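PDB 7OSK: arabinogalactan endo-1,4-beta-galactosidase from Ignisphaera aggregans, which probably cleaves beta-1,4-linked galactan chains from within, the part described here being its glycoside hydrolase family 53 catalytic domain. Local coordinates for residues D49-G53 with A346-F350; P106-G110 with S138-A142; P144-P150 with N194-D200; A291-Y295 with I349-G353; D303-F309 with G369-Q375. All blocks are in the same frame, centred on the assembly; numbering follows the deposited sequence.

How the contacts relate
Contacts 1 and 4 form the buried core and share strand 346-352. In contact 1 that strand pairs with strand 51-55, and in contact 4 with strand 287-293. Contact 1 rests on backbone bonds and apolar packing; contact 4 adds a tyrosine hydroxyl and a buried carboxylate. Contacts 2, 3 and 5 are partly buried and join loops that follow barrel strands. Contact 2 is mainly aromatic. Contact 3 mixes an indole face with amides, waters and a weak salt bridge. Contact 5 is organised by calcium. Contacts 2 and 3 touch where Ser-138 meets Ser-148, and Trp-141 of contact 2 packs on Trp-352 of contact 4. Tyr-351 and Trp-352 also link contact 4 to contact 5.

Contact 1: D49-G53 with A346-F350; sequences DFIRG and ALGIF
Ile-51 gives the most surface to this contact, and both polar atoms of its backbone are used. Its N-H donates to Leu-347, with Ile-51 N 2.9 Å from Leu-347 O. Its carbonyl accepts from Ile-349, at 2.8 Å from Ile-51 O to Ile-349 N. The side chain divides between two partners. Ile-51 CD1 lies alongside Leu-347, 3.8 Å from its CG. Ile-51 CG2 reaches over one face of the Phe-350 ring in a CH-pi contact, 3.6 Å from Phe-350 CZ. The strands are 51-55 and 346-352, the first and last of eight, and their parallel pairing closes the TIM barrel. Phe-50 lies just before the first of them. Its CG lies opposite the backbone N (chi1 -164°), and the ring then lays one face over Leu-347 O and Gly-348 CA. Phe-50 CZ is 3.5 Å from Gly-348 CA. The ring also touches Ile-335 and Leu-338 of helix 324-342. With an alanine here, a gap would probably open between that helix and the Gly-348 backbone. Gly-53 N donates to Ile-349 O at 2.9 Å. With no side chain on Gly-53, Phe-350 CD1 comes to 3.7 Å from Gly-53 CA.

Contact 2: P106-G110 with S138-A142; sequences PYGGG and SDWWA
Tyr-107 and Trp-140 join two loops at the C-terminal end of the TIM barrel, the end that carries the active site in this fold. One loop follows strand 90-95, the other strand 130-135. Aromatic contacts dominate. Tyr-107 turns its edge toward the face of the Trp-140 five-membered ring in a T-shaped pair, with planes at 73°. Tyr-107 CB lies over that ring in a CH-pi contact, 3.3 Å from Trp-140 NE1. With CG beside the backbone N (chi1 -72°), Tyr-107 CD2 comes to 3.7 Å from Trp-140 CG. Trp-141 CD1 covers the opposite face of Trp-140, and Trp-96 meets both indoles. A hexanediol, probably from the crystallisation liquor, lies against Trp-141 and may mark a pocket. Other packing is lighter. Trp-141 CZ2 is 3.7 Å from Gly-109 CA, where a CB would collide with the indole. Tyr-107 CE2 is 4.0 Å from Asp-139 CB, while the Asp-139 carboxylate forms a salt bridge with Lys-151. One hydrogen bond joins the segments. Trp-140 NE1 donates to Gly-108 O at 3.0 Å, almost straight at 177°. The oxygen lies in the indole plane, but the donor stands above the carbonyl plane.

Contact 3: P144-P150 with N194-D200; sequences PSKQSKP and NGFLWPD
Gln-147 lies across Trp-198, and its side chain meets a new partner at almost every atom. Gln-147 CB sits over the centre of the indole five-membered ring in a CH-pi contact, 3.6 Å from Trp-198 CE2. Gln-147 CG lies 3.4 Å from Gly-195 O. A bend at chi2 (-81°) then turns the amide toward Phe-196. Gln-147 OE1 comes to 3.2 Å from Phe-196 CB, and a water links it to Leu-197 N. NE2 donates to Asn-190 O outside the segments and has a weak bond to a second water, which also bonds to Gly-195 O. The Gln-147 backbone adds a hydrogen bond, with Trp-198 N 3.0 Å from Gln-147 O. Trp-198 NE1 bonds to Asn-194 O at 2.9 Å, which helps fix the indole's rotation. Asn-194 ND2 in turn donates to a lone pair of Pro-144 O at 2.7 Å. At the far end, the Lys-149 chain runs past Trp-198 O. Lys-149 NZ forms a weak salt bridge, 3.5 Å from Asp-200 OD1, and also bonds to Ala-154 O. These neighbouring beta-alpha loops, after strands 130-135 and 185-188, lie at the C-terminal end of the TIM barrel, which carries the active site in glycoside hydrolases of this fold.

Contact 4: A291-Y295 with I349-G353; sequences AETAY and IFYWG
Two hydrogen bonds tie Thr-293 and Tyr-295 to the neighbouring strand. Trp-352 N donates to Thr-293 O at 2.8 Å. Tyr-295 N donates to the hydroxyl of Tyr-351, with N to OH 3.1 Å and a nearly straight N-H...O angle of 174°. That hydroxyl also bonds to Gln-375 O and Gln-327 NE2, so three partners hold it. Ring packing follows from the same side chain. Tyr-351 turns CG to the side of its carbonyl carbon (chi1 -168°), which runs the ring along residues 293-295. Thr-293 O and Ala-294 CA lie over one ring face. Ala-294 CB makes a CH-pi contact, 3.8 Å from Tyr-351 CZ. Glu-292 and Trp-352 lie side by side and point the same way. The carboxylate is turned 29° from the indole plane, with Glu-292 CD over the ring 3.6 Å from Trp-352 CD1. Its oxygens are held by Arg-92 in a salt bridge and by the hydroxyl of Tyr-263. The strands are the seventh and eighth of the TIM barrel. Outside them, Phe-330 and Leu-334 of helix 324-342 pack on Thr-293, and Ile-331 packs on Tyr-351. On the other flank of strand 346-352, Val-54 and Asp-55 of strand 51-55 touch Tyr-351 and Trp-352.

Contact 5: D303-F309 with G369-Q375; sequences DGHPNIF and GNPWENQ. With CA (calcium ion), chain C.
Asn-307 and Pro-371 mark the closest approach of two irregular loops that run together, and Ile-308 N donates to Pro-371 O at 3.0 Å. Calcium joins them nearby. Asp-303 OD1 binds the ion at 2.5 Å, as does Asn-307 OD1 from the same loop, and His-305 adds its backbone O. The facing loop gives Asn-370 O and both oxygens of Glu-373, with Glu-373 OE2 lying 2.3 Å from the ion. Asp-301 completes the site. Asp-303 has further bonds. OD1 accepts from His-305 N in an Asx turn, and Asp-303 OD2 accepts from Asn-370 N at 2.9 Å. His-305 CG points away from its backbone N (chi1 -178°), which lays one ring face over Gly-369, with His-305 CG 3.7 Å from Gly-369 C. Pro-371 CB lies at the ring edge. A glycine here would probably leave Gly-369 and Pro-371 without the ring that packs on them. Farther along, Asn-374 ND2 donates to Phe-309 O at 2.7 Å, and its amide stacks on that of Asn-307. A water accepts from Phe-309 N and lies within bonding distance of Asn-374 OD1 and Gln-375 OE1. The ligand oxygens of the two loops gather round the cation, which probably offsets their mutual repulsion. The all-oxygen shell with three acidic residues suits calcium, and the ion probably holds the loops after strands 287-293 and 346-352 together.

Contact 1: D49-G53 with A346-F350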
# COMPACT_ATOMS: atom_id res chain seq x y z
N ASP A 49 -8.48 8.14 15.60
CA ASP A 49 -8.50 8.40 14.16
C ASP A 49 -7.18 7.99 13.50
O ASP A 49 -6.89 8.36 12.37
CB ASP A 49 -8.78 9.88 13.90
CG ASP A 49 -7.80 10.80 14.61
OD1 ASP A 49 -7.26 10.39 15.66
OD2 ASP A 49 -7.59 11.93 14.13
N PHE A 50 -6.38 7.21 14.24
CA PHE A 50 -5.12 6.68 13.75
C PHE A 50 -5.36 5.76 12.55
O PHE A 50 -6.30 4.96 12.57
CB PHE A 50 -4.41 5.93 14.88
CG PHE A 50 -2.96 5.64 14.63
CD1 PHE A 50 -2.01 6.64 14.79
CD2 PHE A 50 -2.54 4.38 14.26
CE1 PHE A 50 -0.67 6.38 14.57
CE2 PHE A 50 -1.20 4.11 14.05
CZ PHE A 50 -0.27 5.11 14.20
N ILE A 51 -4.54 5.88 11.50
CA ILE A 51 -4.75 5.06 10.31
C ILE A 51 -4.35 3.62 10.57
O ILE A 51 -3.17 3.28 10.61
CB ILE A 51 -3.97 5.61 9.08
CG1 ILE A 51 -4.51 6.99 8.69
CG2 ILE A 51 -4.06 4.64 7.89
CD1 ILE A 51 -3.85 7.60 7.48
N ARG A 52 -5.36 2.78 10.77
CA ARG A 52 -5.17 1.35 10.91
C ARG A 52 -5.75 0.68 9.66
O ARG A 52 -6.83 0.10 9.69
CB ARG A 52 -5.86 0.83 12.18
CG ARG A 52 -5.66 1.71 13.41
CD ARG A 52 -6.83 1.65 14.40
NE ARG A 52 -8.14 1.78 13.74
CZ ARG A 52 -9.19 2.41 14.25
NH1 ARG A 52 -9.13 3.00 15.44
NH2 ARG A 52 -10.32 2.45 13.57
N GLY A 53 -5.02 0.79 8.55
CA GLY A 53 -5.53 0.37 7.26
C GLY A 53 -4.95 -0.94 6.76
O GLY A 53 -4.05 -1.51 7.38
N ALA A 346 2.75 11.06 13.54
CA ALA A 346 2.42 9.66 13.27
C ALA A 346 1.03 9.59 12.66
O ALA A 346 0.05 10.05 13.26
CB ALA A 346 2.50 8.83 14.54
N LEU A 347 0.94 9.02 11.47
CA LEU A 347 -0.30 8.97 10.72
C LEU A 347 -0.93 7.58 10.83
O LEU A 347 -2.10 7.45 11.19
CB LEU A 347 -0.03 9.31 9.26
CG LEU A 347 -1.10 10.07 8.47
CD1 LEU A 347 -1.42 11.42 9.09
CD2 LEU A 347 -0.61 10.23 7.04
N GLY A 348 -0.14 6.56 10.54
CA GLY A 348 -0.57 5.18 10.72
C GLY A 348 0.09 4.19 9.79
O GLY A 348 1.22 4.41 9.34
N ILE A 349 -0.62 3.10 9.50
CA ILE A 349 -0.05 1.99 8.75
C ILE A 349 -1.07 1.35 7.81
O ILE A 349 -2.28 1.47 8.01
CB ILE A 349 0.50 0.91 9.71
CG1 ILE A 349 -0.63 0.26 10.51
CG2 ILE A 349 1.52 1.50 10.68
CD1 ILE A 349 -0.79 -1.20 10.24
N PHE A 350 -0.56 0.70 6.76
CA PHE A 350 -1.38 -0.17 5.92
C PHE A 350 -0.73 -1.54 5.82
O PHE A 350 0.41 -1.66 5.37
CB PHE A 350 -1.55 0.40 4.51
CG PHE A 350 -2.34 1.67 4.45
CD1 PHE A 350 -3.72 1.64 4.35
CD2 PHE A 350 -1.71 2.90 4.48
CE1 PHE A 350 -4.45 2.81 4.29
CE2 PHE A 350 -2.43 4.07 4.42
CZ PHE A 350 -3.80 4.02 4.32

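Contact 2: P106-G110 with S138-A142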
# COMPACT_ATOMS: atom_id res chain seq x y z
N PRO A 106 -5.84 -10.16 -19.23
CA PRO A 106 -5.31 -9.47 -18.05
C PRO A 106 -3.92 -9.96 -17.62
O PRO A 106 -3.60 -11.13 -17.79
CB PRO A 106 -6.34 -9.79 -16.97
CG PRO A 106 -6.91 -11.10 -17.37
CD PRO A 106 -6.93 -11.09 -18.88
N TYR A 107 -3.12 -9.05 -17.06
CA TYR A 107 -1.78 -9.39 -16.58
C TYR A 107 -1.84 -10.23 -15.31
O TYR A 107 -1.04 -11.15 -15.12
CB TYR A 107 -0.97 -8.12 -16.32
CG TYR A 107 -0.52 -7.37 -17.56
CD1 TYR A 107 -0.59 -7.95 -18.82
CD2 TYR A 107 -0.00 -6.08 -17.47
CE1 TYR A 107 -0.17 -7.26 -19.95
CE2 TYR A 107 0.42 -5.39 -18.59
CZ TYR A 107 0.33 -5.98 -19.83
OH TYR A 107 0.75 -5.30 -20.95
N GLY A 108 -2.79 -9.90 -14.43
CA GLY A 108 -2.93 -10.58 -13.15
C GLY A 108 -2.55 -9.68 -11.99
O GLY A 108 -2.56 -8.46 -12.11
N GLY A 109 -2.22 -10.29 -10.86
CA GLY A 109 -1.83 -9.55 -9.68
C GLY A 109 -2.95 -8.67 -9.17
O GLY A 109 -2.71 -7.59 -8.63
N GLY A 110 -4.18 -9.13 -9.36
CA GLY A 110 -5.36 -8.40 -8.92
C GLY A 110 -6.07 -7.68 -10.05
O GLY A 110 -7.24 -7.34 -9.93
N SER A 138 1.99 2.87 -14.07
CA SER A 138 2.53 1.77 -14.85
C SER A 138 1.36 0.85 -15.20
O SER A 138 0.31 0.93 -14.57
CB SER A 138 3.61 1.02 -14.07
OG SER A 138 4.09 -0.09 -14.81
N ASP A 139 1.53 -0.01 -16.20
CA ASP A 139 0.47 -0.94 -16.56
C ASP A 139 0.48 -2.15 -15.63
O ASP A 139 -0.49 -2.91 -15.59
CB ASP A 139 0.61 -1.41 -18.02
CG ASP A 139 0.07 -0.39 -19.01
OD1 ASP A 139 -0.84 0.39 -18.65
OD2 ASP A 139 0.53 -0.38 -20.17
N TRP A 140 1.56 -2.33 -14.89
CA TRP A 140 1.63 -3.42 -13.93
C TRP A 140 2.54 -3.05 -12.75
O TRP A 140 2.73 -1.87 -12.48
CB TRP A 140 2.11 -4.70 -14.62
CG TRP A 140 1.50 -5.97 -14.08
CD1 TRP A 140 0.22 -6.14 -13.62
CD2 TRP A 140 2.14 -7.24 -13.94
NE1 TRP A 140 0.03 -7.43 -13.21
CE2 TRP A 140 1.19 -8.13 -13.40
CE3 TRP A 140 3.42 -7.72 -14.23
CZ2 TRP A 140 1.49 -9.47 -13.13
CZ3 TRP A 140 3.72 -9.04 -13.96
CH2 TRP A 140 2.75 -9.90 -13.42
N TRP A 141 3.09 -4.05 -12.07
CA TRP A 141 3.87 -3.84 -10.85
C TRP A 141 4.96 -2.78 -11.01
O TRP A 141 5.67 -2.76 -12.01
CB TRP A 141 4.53 -5.14 -10.39
CG TRP A 141 3.57 -6.25 -10.09
CD1 TRP A 141 3.28 -7.31 -10.89
CD2 TRP A 141 2.78 -6.40 -8.91
NE1 TRP A 141 2.35 -8.12 -10.29
CE2 TRP A 141 2.03 -7.59 -9.07
CE3 TRP A 141 2.63 -5.66 -7.74
CZ2 TRP A 141 1.14 -8.04 -8.10
CZ3 TRP A 141 1.75 -6.12 -6.77
CH2 TRP A 141 1.02 -7.30 -6.96
N ALA A 142 5.07 -1.91 -10.01
CA ALA A 142 6.11 -0.90 -9.98
C ALA A 142 6.75 -0.82 -8.60
O ALA A 142 6.06 -0.81 -7.58
CB ALA A 142 5.55 0.46 -10.38

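Contact 3: P144-P150 with N194-D200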
# COMPACT_ATOMS: atom_id res chain seq x y z
N PRO A 144 11.15 0.05 -6.79
CA PRO A 144 12.43 0.66 -7.17
C PRO A 144 13.30 -0.17 -8.13
O PRO A 144 14.40 0.28 -8.44
CB PRO A 144 13.15 0.83 -5.83
CG PRO A 144 12.05 0.92 -4.83
CD PRO A 144 11.01 -0.03 -5.33
N SER A 145 12.82 -1.33 -8.57
CA SER A 145 13.58 -2.16 -9.51
C SER A 145 12.92 -2.17 -10.90
O SER A 145 13.55 -2.53 -11.89
CB SER A 145 13.71 -3.59 -8.98
OG SER A 145 12.46 -4.26 -8.99
N LYS A 146 11.65 -1.77 -10.95
CA LYS A 146 10.93 -1.68 -12.22
C LYS A 146 9.90 -0.56 -12.16
O LYS A 146 9.06 -0.53 -11.27
CB LYS A 146 10.25 -3.02 -12.55
CG LYS A 146 9.31 -3.55 -11.47
CD LYS A 146 9.12 -5.05 -11.58
CE LYS A 146 8.11 -5.58 -10.57
NZ LYS A 146 7.70 -6.99 -10.85
N GLN A 147 10.00 0.37 -13.11
CA GLN A 147 9.06 1.48 -13.21
C GLN A 147 8.67 1.69 -14.67
O GLN A 147 8.96 2.73 -15.26
CB GLN A 147 9.67 2.77 -12.64
CG GLN A 147 9.91 2.75 -11.14
CD GLN A 147 8.66 3.03 -10.32
OE1 GLN A 147 7.66 3.52 -10.85
NE2 GLN A 147 8.71 2.73 -9.03
N SER A 148 8.03 0.68 -15.25
CA SER A 148 7.69 0.71 -16.67
C SER A 148 6.66 1.78 -16.99
O SER A 148 5.60 1.85 -16.36
CB SER A 148 7.16 -0.66 -17.12
OG SER A 148 8.15 -1.66 -16.99
N LYS A 149 6.98 2.63 -17.97
CA LYS A 149 5.99 3.55 -18.50
C LYS A 149 4.87 2.73 -19.13
O LYS A 149 5.15 1.73 -19.79
CB LYS A 149 6.61 4.50 -19.53
CG LYS A 149 7.68 5.42 -18.97
CD LYS A 149 8.13 6.46 -19.98
CE LYS A 149 8.89 5.85 -21.15
NZ LYS A 149 9.39 6.90 -22.08
N PRO A 150 3.61 3.14 -18.93
CA PRO A 150 2.50 2.41 -19.56
C PRO A 150 2.71 2.26 -21.07
O PRO A 150 3.42 3.07 -21.67
CB PRO A 150 1.29 3.28 -19.25
CG PRO A 150 1.65 3.97 -17.97
CD PRO A 150 3.13 4.21 -18.04
N ASN A 194 13.99 5.33 -6.85
CA ASN A 194 14.79 5.56 -8.04
C ASN A 194 13.96 6.26 -9.11
O ASN A 194 14.23 6.15 -10.30
CB ASN A 194 15.34 4.24 -8.57
CG ASN A 194 16.20 3.52 -7.55
OD1 ASN A 194 16.90 4.16 -6.76
ND2 ASN A 194 16.14 2.20 -7.55
N GLY A 195 12.94 6.99 -8.66
CA GLY A 195 12.04 7.68 -9.56
C GLY A 195 10.97 6.75 -10.11
O GLY A 195 10.81 5.62 -9.65
N PHE A 196 10.24 7.24 -11.11
CA PHE A 196 9.20 6.47 -11.78
C PHE A 196 9.17 6.84 -13.26
O PHE A 196 9.81 7.81 -13.66
CB PHE A 196 7.81 6.70 -11.14
CG PHE A 196 7.24 8.09 -11.35
CD1 PHE A 196 8.05 9.22 -11.40
CD2 PHE A 196 5.86 8.27 -11.47
CE1 PHE A 196 7.51 10.49 -11.58
CE2 PHE A 196 5.32 9.54 -11.65
CZ PHE A 196 6.14 10.64 -11.70
N LEU A 197 8.44 6.07 -14.05
CA LEU A 197 8.33 6.32 -15.49
C LEU A 197 9.71 6.34 -16.16
O LEU A 197 10.08 7.34 -16.78
CB LEU A 197 7.60 7.64 -15.74
CG LEU A 197 6.12 7.66 -15.37
CD1 LEU A 197 5.59 9.09 -15.43
CD2 LEU A 197 5.33 6.76 -16.30
N TRP A 198 10.45 5.24 -16.03
CA TRP A 198 11.80 5.17 -16.56
C TRP A 198 11.83 5.20 -18.09
O TRP A 198 10.91 4.71 -18.74
CB TRP A 198 12.50 3.90 -16.07
CG TRP A 198 12.77 3.89 -14.60
CD1 TRP A 198 12.73 4.95 -13.75
CD2 TRP A 198 13.12 2.75 -13.81
NE1 TRP A 198 13.04 4.55 -12.47
CE2 TRP A 198 13.28 3.20 -12.48
CE3 TRP A 198 13.31 1.39 -14.09
CZ2 TRP A 198 13.62 2.34 -11.44
CZ3 TRP A 198 13.65 0.55 -13.05
CH2 TRP A 198 13.80 1.02 -11.74
N PRO A 199 12.89 5.78 -18.68
CA PRO A 199 14.02 6.45 -18.01
C PRO A 199 13.78 7.94 -17.77
O PRO A 199 14.57 8.58 -17.09
CB PRO A 199 15.17 6.24 -18.99
CG PRO A 199 14.51 6.23 -20.33
CD PRO A 199 13.12 5.66 -20.13
N ASP A 200 12.69 8.48 -18.32
CA ASP A 200 12.45 9.93 -18.31
C ASP A 200 12.34 10.53 -16.91
O ASP A 200 12.66 11.71 -16.71
CB ASP A 200 11.17 10.25 -19.09
CG ASP A 200 11.34 10.07 -20.59
OD1 ASP A 200 11.92 9.03 -21.00
OD2 ASP A 200 10.91 10.96 -21.35
O HOH W 1 6.32 4.16 -13.06
O HOH W 2 11.54 3.91 -7.85
O HOH W 3 9.21 1.74 -19.39

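Contact 4: A291-Y295 with I349-G353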
# COMPACT_ATOMS: atom_id res chain seq x y z
N ALA A 291 3.02 2.83 4.25
CA ALA A 291 2.15 2.49 3.13
C ALA A 291 2.06 0.99 2.92
O ALA A 291 1.03 0.48 2.46
CB ALA A 291 2.65 3.16 1.86
N GLU A 292 3.14 0.28 3.22
CA GLU A 292 3.17 -1.17 3.06
C GLU A 292 3.97 -1.83 4.17
O GLU A 292 5.06 -1.38 4.52
CB GLU A 292 3.75 -1.55 1.70
CG GLU A 292 2.90 -1.12 0.51
CD GLU A 292 3.44 -1.62 -0.82
OE1 GLU A 292 4.41 -2.41 -0.81
OE2 GLU A 292 2.90 -1.23 -1.87
N THR A 293 3.42 -2.91 4.71
CA THR A 293 4.11 -3.73 5.68
C THR A 293 3.36 -5.04 5.83
O THR A 293 2.15 -5.10 5.60
CB THR A 293 4.23 -3.03 7.05
OG1 THR A 293 5.00 -3.84 7.94
CG2 THR A 293 2.86 -2.77 7.66
N ALA A 294 4.07 -6.10 6.21
CA ALA A 294 3.44 -7.40 6.39
C ALA A 294 4.36 -8.37 7.11
O ALA A 294 5.56 -8.13 7.21
CB ALA A 294 3.03 -7.98 5.04
N TYR A 295 3.78 -9.45 7.61
CA TYR A 295 4.56 -10.52 8.21
C TYR A 295 3.82 -11.85 8.06
O TYR A 295 2.64 -11.87 7.72
CB TYR A 295 4.84 -10.24 9.68
CG TYR A 295 6.13 -10.87 10.16
CD1 TYR A 295 7.36 -10.32 9.83
CD2 TYR A 295 6.12 -12.04 10.91
CE1 TYR A 295 8.53 -10.89 10.25
CE2 TYR A 295 7.29 -12.62 11.34
CZ TYR A 295 8.50 -12.04 11.01
OH TYR A 295 9.68 -12.61 11.42
N ILE A 349 -0.62 3.10 9.50
CA ILE A 349 -0.05 1.99 8.75
C ILE A 349 -1.07 1.35 7.81
O ILE A 349 -2.28 1.47 8.01
CB ILE A 349 0.50 0.91 9.71
CG1 ILE A 349 -0.63 0.26 10.51
CG2 ILE A 349 1.52 1.50 10.68
CD1 ILE A 349 -0.79 -1.20 10.24
N PHE A 350 -0.56 0.70 6.76
CA PHE A 350 -1.38 -0.17 5.92
C PHE A 350 -0.73 -1.54 5.82
O PHE A 350 0.41 -1.66 5.37
CB PHE A 350 -1.55 0.40 4.51
CG PHE A 350 -2.34 1.67 4.45
CD1 PHE A 350 -3.72 1.64 4.35
CD2 PHE A 350 -1.71 2.90 4.48
CE1 PHE A 350 -4.45 2.81 4.29
CE2 PHE A 350 -2.43 4.07 4.42
CZ PHE A 350 -3.80 4.02 4.32
N TYR A 351 -1.46 -2.57 6.24
CA TYR A 351 -0.98 -3.94 6.09
C TYR A 351 -1.20 -4.40 4.66
O TYR A 351 -2.34 -4.47 4.19
CB TYR A 351 -1.69 -4.86 7.08
CG TYR A 351 -1.04 -6.21 7.19
CD1 TYR A 351 -1.33 -7.22 6.28
CD2 TYR A 351 -0.13 -6.49 8.20
CE1 TYR A 351 -0.73 -8.45 6.37
CE2 TYR A 351 0.47 -7.72 8.30
CZ TYR A 351 0.17 -8.70 7.38
OH TYR A 351 0.77 -9.93 7.48
N TRP A 352 -0.11 -4.74 3.97
CA TRP A 352 -0.18 -5.06 2.54
C TRP A 352 -0.43 -6.55 2.31
O TRP A 352 0.15 -7.40 2.97
CB TRP A 352 1.11 -4.64 1.83
CG TRP A 352 0.99 -4.67 0.34
CD1 TRP A 352 0.52 -3.67 -0.47
CD2 TRP A 352 1.34 -5.75 -0.53
NE1 TRP A 352 0.56 -4.07 -1.79
CE2 TRP A 352 1.06 -5.35 -1.85
CE3 TRP A 352 1.87 -7.03 -0.31
CZ2 TRP A 352 1.29 -6.17 -2.95
CZ3 TRP A 352 2.09 -7.85 -1.41
CH2 TRP A 352 1.81 -7.41 -2.71
N GLY A 353 -1.31 -6.85 1.35
CA GLY A 353 -1.65 -8.22 1.03
C GLY A 353 -2.54 -8.85 2.08
O GLY A 353 -2.53 -10.06 2.28

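Contact 5: D303-F309 with G369-Q375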
# COMPACT_ATOMS: atom_id res chain seq x y z
N ASP A 303 -1.33 -23.31 -2.26
CA ASP A 303 -1.64 -23.50 -3.67
C ASP A 303 -0.48 -24.07 -4.49
O ASP A 303 -0.54 -24.12 -5.72
CB ASP A 303 -2.11 -22.18 -4.28
CG ASP A 303 -1.12 -21.04 -4.07
OD1 ASP A 303 0.03 -21.30 -3.64
OD2 ASP A 303 -1.49 -19.88 -4.34
N GLY A 304 0.58 -24.49 -3.81
CA GLY A 304 1.72 -25.09 -4.48
C GLY A 304 2.66 -24.09 -5.11
O GLY A 304 3.70 -24.47 -5.66
N HIS A 305 2.31 -22.81 -5.03
CA HIS A 305 3.16 -21.74 -5.55
C HIS A 305 4.02 -21.18 -4.42
O HIS A 305 3.49 -20.54 -3.51
CB HIS A 305 2.32 -20.63 -6.18
CG HIS A 305 3.13 -19.53 -6.77
ND1 HIS A 305 3.50 -19.50 -8.10
CD2 HIS A 305 3.67 -18.41 -6.22
CE1 HIS A 305 4.22 -18.42 -8.34
NE2 HIS A 305 4.33 -17.74 -7.21
N PRO A 306 5.35 -21.41 -4.47
CA PRO A 306 6.25 -20.98 -3.39
C PRO A 306 6.09 -19.52 -3.00
O PRO A 306 5.94 -18.66 -3.86
CB PRO A 306 7.64 -21.23 -3.98
CG PRO A 306 7.45 -22.32 -4.95
CD PRO A 306 6.08 -22.12 -5.53
N ASN A 307 6.13 -19.25 -1.70
CA ASN A 307 5.94 -17.90 -1.19
C ASN A 307 7.27 -17.17 -0.97
O ASN A 307 8.32 -17.79 -0.88
CB ASN A 307 5.16 -17.93 0.13
CG ASN A 307 3.91 -18.79 0.04
OD1 ASN A 307 3.00 -18.52 -0.74
ND2 ASN A 307 3.85 -19.83 0.87
N ILE A 308 7.19 -15.85 -0.91
CA ILE A 308 8.35 -15.01 -0.62
C ILE A 308 8.82 -15.28 0.80
O ILE A 308 10.02 -15.39 1.06
CB ILE A 308 8.00 -13.52 -0.83
CG1 ILE A 308 8.02 -13.20 -2.32
CG2 ILE A 308 8.98 -12.62 -0.09
CD1 ILE A 308 7.13 -12.05 -2.72
N PHE A 309 7.87 -15.36 1.72
CA PHE A 309 8.13 -15.78 3.09
C PHE A 309 8.06 -17.31 3.15
O PHE A 309 7.02 -17.90 3.44
CB PHE A 309 7.12 -15.13 4.05
CG PHE A 309 7.70 -14.76 5.40
CD1 PHE A 309 8.45 -15.67 6.13
CD2 PHE A 309 7.49 -13.50 5.92
CE1 PHE A 309 8.97 -15.32 7.37
CE2 PHE A 309 8.01 -13.14 7.16
CZ PHE A 309 8.75 -14.05 7.88
N GLY A 369 0.50 -18.53 -9.37
CA GLY A 369 -0.25 -18.57 -8.13
C GLY A 369 0.09 -17.47 -7.14
O GLY A 369 0.62 -16.43 -7.51
N ASN A 370 -0.23 -17.73 -5.87
CA ASN A 370 -0.05 -16.76 -4.80
C ASN A 370 1.24 -16.99 -4.02
O ASN A 370 1.48 -18.09 -3.54
CB ASN A 370 -1.24 -16.81 -3.84
CG ASN A 370 -1.36 -15.57 -2.98
OD1 ASN A 370 -0.38 -14.85 -2.77
ND2 ASN A 370 -2.56 -15.31 -2.48
N PRO A 371 2.09 -15.95 -3.91
CA PRO A 371 3.31 -16.06 -3.10
C PRO A 371 3.21 -15.35 -1.75
O PRO A 371 4.24 -15.12 -1.11
CB PRO A 371 4.35 -15.36 -3.98
CG PRO A 371 3.56 -14.24 -4.60
CD PRO A 371 2.13 -14.75 -4.76
N TRP A 372 1.99 -15.02 -1.31
CA TRP A 372 1.80 -14.11 -0.19
C TRP A 372 0.75 -14.57 0.82
O TRP A 372 0.53 -13.92 1.84
CB TRP A 372 1.42 -12.73 -0.73
CG TRP A 372 1.67 -11.60 0.22
CD1 TRP A 372 0.77 -11.01 1.05
CD2 TRP A 372 2.91 -10.91 0.42
NE1 TRP A 372 1.37 -10.00 1.77
CE2 TRP A 372 2.69 -9.92 1.40
CE3 TRP A 372 4.20 -11.04 -0.12
CZ2 TRP A 372 3.69 -9.07 1.84
CZ3 TRP A 372 5.19 -10.19 0.32
CH2 TRP A 372 4.93 -9.22 1.29
N GLU A 373 0.10 -15.70 0.55
CA GLU A 373 -1.08 -16.09 1.33
C GLU A 373 -0.75 -16.36 2.80
O GLU A 373 -1.63 -16.27 3.66
CB GLU A 373 -1.76 -17.33 0.71
CG GLU A 373 -1.07 -18.67 0.93
CD GLU A 373 -0.19 -19.11 -0.23
OE1 GLU A 373 0.07 -18.30 -1.15
OE2 GLU A 373 0.24 -20.29 -0.21
N ASN A 374 0.51 -16.68 3.09
CA ASN A 374 0.93 -16.91 4.47
C ASN A 374 1.27 -15.59 5.16
O ASN A 374 1.74 -15.59 6.30
CB ASN A 374 2.13 -17.86 4.53
CG ASN A 374 3.38 -17.29 3.89
OD1 ASN A 374 3.30 -16.59 2.88
ND2 ASN A 374 4.53 -17.60 4.47
N GLN A 375 1.04 -14.48 4.46
CA GLN A 375 1.24 -13.15 5.03
C GLN A 375 -0.05 -12.34 5.03
O GLN A 375 -0.05 -11.17 5.40
CB GLN A 375 2.32 -12.39 4.25
CG GLN A 375 3.73 -12.89 4.46
CD GLN A 375 4.77 -11.92 3.94
OE1 GLN A 375 5.62 -12.29 3.13
NE2 GLN A 375 4.70 -10.68 4.40
CA CA C . 1.50 -19.95 -2.13
O HOH W 4 5.17 -14.73 1.65